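PDB 2E6X: DUF3248 domain-containing protein from Thermus thermophilus, which is of unknown function but forms a two-chain assembly of small alpha/beta subunits, each with a three-stranded mixed sheet. Local coordinates for residues W15-A20 and A51-L56. Numbering follows the deposited sequence.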
ATOM      1  N   TRP A  15      -4.874  -2.101   5.405  1.00 18.16           N
ATOM      2  CA  TRP A  15      -4.682  -1.304   4.206  1.00 22.94           C
ATOM      3  C   TRP A  15      -6.007  -0.862   3.610  1.00 20.81           C
ATOM      4  O   TRP A  15      -6.943  -1.668   3.509  1.00 20.54           O
ATOM      5  CB  TRP A  15      -3.953  -2.103   3.130  1.00 30.84           C
ATOM      6  CG  TRP A  15      -2.563  -2.447   3.470  1.00 37.92           C
ATOM      7  CD1 TRP A  15      -2.129  -3.551   4.158  1.00 41.90           C
ATOM      8  CD2 TRP A  15      -1.403  -1.660   3.196  1.00 42.16           C
ATOM      9  NE1 TRP A  15      -0.766  -3.492   4.329  1.00 44.71           N
ATOM     10  CE2 TRP A  15      -0.297  -2.342   3.750  1.00 43.19           C
ATOM     11  CE3 TRP A  15      -1.189  -0.441   2.541  1.00 44.28           C
ATOM     12  CZ2 TRP A  15       1.005  -1.846   3.663  1.00 44.83           C
ATOM     13  CZ3 TRP A  15       0.117   0.053   2.459  1.00 43.53           C
ATOM     14  CH2 TRP A  15       1.192  -0.651   3.019  1.00 44.88           C
ATOM     15  N   ARG A  16      -6.088   0.419   3.221  1.00 18.51           N
ATOM     16  CA  ARG A  16      -7.274   0.975   2.572  1.00 14.34           C
ATOM     17  C   ARG A  16      -6.765   1.936   1.513  1.00 18.56           C
ATOM     18  O   ARG A  16      -5.735   2.599   1.702  1.00 16.73           O
ATOM     19  CB  ARG A  16      -8.161   1.754   3.556  1.00 16.80           C
ATOM     20  CG  ARG A  16      -8.820   0.906   4.683  1.00 15.57           C
ATOM     21  CD  ARG A  16      -9.884  -0.055   4.161  1.00 18.39           C
ATOM     22  NE  ARG A  16     -10.567  -0.721   5.277  1.00 14.48           N
ATOM     23  CZ  ARG A  16     -10.166  -1.858   5.842  1.00 21.29           C
ATOM     24  NH1 ARG A  16      -9.086  -2.484   5.385  1.00 18.02           N
ATOM     25  NH2 ARG A  16     -10.834  -2.346   6.890  1.00 17.10           N
HETATM   26  N   MSE A  17      -7.469   2.029   0.395  1.00 17.13           N
HETATM   27  CA  MSE A  17      -7.032   2.947  -0.645  1.00 19.75           C
HETATM   28  C   MSE A  17      -8.196   3.461  -1.449  1.00 18.29           C
HETATM   29  O   MSE A  17      -9.271   2.876  -1.437  1.00 17.89           O
HETATM   30  CB  MSE A  17      -6.080   2.246  -1.573  1.00 25.08           C
HETATM   31  CG  MSE A  17      -6.696   0.986  -2.069  1.00 36.75           C
HETATM   32 SE   MSE A  17      -5.384  -0.029  -2.904  1.00 60.09          SE
HETATM   33  CE  MSE A  17      -4.567   1.331  -4.034  1.00 45.97           C
ATOM     34  N   GLY A  18      -7.940   4.545  -2.177  1.00 13.59           N
ATOM     35  CA  GLY A  18      -8.963   5.158  -2.994  1.00 14.66           C
ATOM     36  C   GLY A  18      -8.513   6.565  -3.349  1.00 16.07           C
ATOM     37  O   GLY A  18      -7.476   7.077  -2.866  1.00  6.70           O
ATOM     38  N   ARG A  19      -9.273   7.209  -4.215  1.00 15.99           N
ATOM     39  CA  ARG A  19      -8.882   8.538  -4.609  1.00 12.22           C
ATOM     40  C   ARG A  19      -9.342   9.582  -3.610  1.00 13.25           C
ATOM     41  O   ARG A  19     -10.390   9.445  -2.988  1.00  9.71           O
ATOM     42  CB  ARG A  19      -9.433   8.886  -6.005  1.00 17.25           C
ATOM     43  CG  ARG A  19      -8.587   9.946  -6.734  1.00 15.94           C
ATOM     44  CD  ARG A  19      -9.396  10.651  -7.850  1.00 18.79           C
ATOM     45  NE  ARG A  19     -10.189  11.685  -7.217  1.00 20.56           N
ATOM     46  CZ  ARG A  19     -11.287  12.240  -7.715  1.00 21.49           C
ATOM     47  NH1 ARG A  19     -11.761  11.865  -8.914  1.00 19.69           N
ATOM     48  NH2 ARG A  19     -11.935  13.152  -6.974  1.00 18.45           N
ATOM     49  N   ALA A  20      -8.529  10.622  -3.427  1.00  7.43           N
ATOM     50  CA  ALA A  20      -8.910  11.718  -2.537  1.00 11.58           C
ATOM     51  C   ALA A  20     -10.165  12.335  -3.188  1.00 14.99           C
ATOM     52  O   ALA A  20     -10.274  12.358  -4.415  1.00 14.13           O
ATOM     53  CB  ALA A  20      -7.805  12.744  -2.516  1.00  9.72           C
ATOM     54  N   ALA A  51      -7.321   0.683 -13.531  1.00 13.74           N
ATOM     55  CA  ALA A  51      -6.501   1.392 -14.534  1.00 13.58           C
ATOM     56  C   ALA A  51      -6.146   2.804 -14.092  1.00 13.59           C
ATOM     57  O   ALA A  51      -5.039   3.323 -14.382  1.00  9.71           O
ATOM     58  CB  ALA A  51      -7.246   1.447 -15.869  1.00 15.11           C
ATOM     59  N   GLU A  52      -7.096   3.433 -13.401  1.00 14.26           N
ATOM     60  CA  GLU A  52      -6.873   4.763 -12.898  1.00 16.11           C
ATOM     61  C   GLU A  52      -5.804   4.659 -11.808  1.00 15.06           C
ATOM     62  O   GLU A  52      -4.961   5.523 -11.702  1.00 12.26           O
ATOM     63  CB  GLU A  52      -8.143   5.385 -12.294  1.00 16.13           C
ATOM     64  CG  GLU A  52      -7.978   6.920 -12.200  1.00 22.00           C
ATOM     65  CD  GLU A  52      -9.126   7.687 -11.536  1.00 26.58           C
ATOM     66  OE1 GLU A  52     -10.315   7.307 -11.663  1.00 25.19           O
ATOM     67  OE2 GLU A  52      -8.816   8.710 -10.883  1.00 28.66           O
HETATM   68  N   MSE A  53      -5.893   3.631 -10.969  1.00 13.95           N
HETATM   69  CA  MSE A  53      -4.906   3.432  -9.910  1.00 15.41           C
HETATM   70  C   MSE A  53      -3.528   3.242 -10.510  1.00 11.29           C
HETATM   71  O   MSE A  53      -2.563   3.779 -10.000  1.00 13.41           O
HETATM   72  CB  MSE A  53      -5.229   2.212  -9.037  1.00 13.48           C
HETATM   73  CG  MSE A  53      -6.462   2.352  -8.160  1.00 22.29           C
HETATM   74 SE   MSE A  53      -6.567   0.846  -6.899  1.00 35.24          SE
HETATM   75  CE  MSE A  53      -4.767   0.188  -7.192  1.00 14.65           C
ATOM     76  N   ARG A  54      -3.436   2.506 -11.613  1.00  8.34           N
ATOM     77  CA  ARG A  54      -2.133   2.288 -12.205  1.00 10.74           C
ATOM     78  C   ARG A  54      -1.574   3.637 -12.688  1.00  9.63           C
ATOM     79  O   ARG A  54      -0.428   3.978 -12.421  1.00  8.85           O
ATOM     80  CB  ARG A  54      -2.234   1.266 -13.367  1.00 10.41           C
ATOM     81  CG  ARG A  54      -1.007   1.211 -14.241  1.00  9.80           C
ATOM     82  CD  ARG A  54      -1.243   0.240 -15.422  1.00 15.06           C
ATOM     83  NE  ARG A  54      -0.139   0.256 -16.374  1.00 12.67           N
ATOM     84  CZ  ARG A  54      -0.071   1.062 -17.431  1.00 18.81           C
ATOM     85  NH1 ARG A  54      -1.062   1.940 -17.688  1.00 15.84           N
ATOM     86  NH2 ARG A  54       0.987   0.988 -18.249  1.00 18.61           N
ATOM     87  N   ARG A  55      -2.414   4.406 -13.378  1.00 10.93           N
ATOM     88  CA  ARG A  55      -2.021   5.717 -13.895  1.00 12.91           C
ATOM     89  C   ARG A  55      -1.473   6.640 -12.776  1.00 10.68           C
ATOM     90  O   ARG A  55      -0.420   7.268 -12.899  1.00 11.47           O
ATOM     91  CB  ARG A  55      -3.227   6.396 -14.565  1.00 13.34           C
ATOM     92  CG  ARG A  55      -2.982   7.884 -14.896  1.00 28.08           C
ATOM     93  CD  ARG A  55      -4.162   8.588 -15.595  1.00 31.35           C
ATOM     94  NE  ARG A  55      -5.268   8.968 -14.706  1.00 34.02           N
ATOM     95  CZ  ARG A  55      -5.243   9.992 -13.844  1.00 35.47           C
ATOM     96  NH1 ARG A  55      -4.164  10.756 -13.749  1.00 33.68           N
ATOM     97  NH2 ARG A  55      -6.298  10.249 -13.069  1.00 33.54           N
ATOM     98  N   LEU A  56      -2.206   6.689 -11.684  1.00  7.14           N
ATOM     99  CA  LEU A  56      -1.836   7.541 -10.562  1.00  8.21           C
ATOM    100  C   LEU A  56      -0.515   7.093  -9.920  1.00  6.70           C
ATOM    101  O   LEU A  56       0.331   7.931  -9.579  1.00  9.63           O
ATOM    102  CB  LEU A  56      -3.008   7.566  -9.571  1.00  6.81           C
ATOM    103  CG  LEU A  56      -4.245   8.362 -10.066  1.00  8.38           C
ATOM    104  CD1 LEU A  56      -5.399   8.146  -9.110  1.00 12.53           C
ATOM    105  CD2 LEU A  56      -3.928   9.904 -10.174  1.00  7.55           C
TER
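Met17 and Met53, both selenomethionines, meet end to end where helix 50-58 packs over strand 13-19, outermost within this chain in the three-stranded mixed sheet of a small alpha/beta fold. Strand segment 15-19 and helix segment 51-56 run nearly perpendicular, 88° apart, their axes 9.9 Å apart at closest approach, a gap that Met17 and Arg19 bridge from the strand. Met17 CE lies 3.4 Å from Met53 CE and 3.5 Å from Met53 SE. The two chains cross at about a right angle. Because the methyl pair is closer than usual and the last Met53 torsion nearly eclipsed (chi3 13°), the exact methyl placement is somewhat doubtful. Flexible, unbranched and apolar, methionine suits this junction, which the second subunit helps to close: its Trp15 packs on Met17 and its Leu13 on Met53.

Further along the strand, the Arg19 methylenes offer an apolar stem to buried Leu56, CG sitting 4.4 Å from Leu56 CD1, while Glu52, partly exposed, brings OE2 to 3.6 Å from Arg19 CD. The opposite charges come near without pairing, Arg19 NH1 remaining 4.7 Å from Glu52 OE2, although the attraction probably still favours the approach. Glu52 instead makes a long salt bridge to Arg55, also paired with Asp24 and Glu59.

The next residue holds the Arg19 guanidinium: with chi3 bent to 82°, Arg19 presents its NE side, NE and NH2 both bonding to Ala20 O, at 2.9 Å and 3.2 Å.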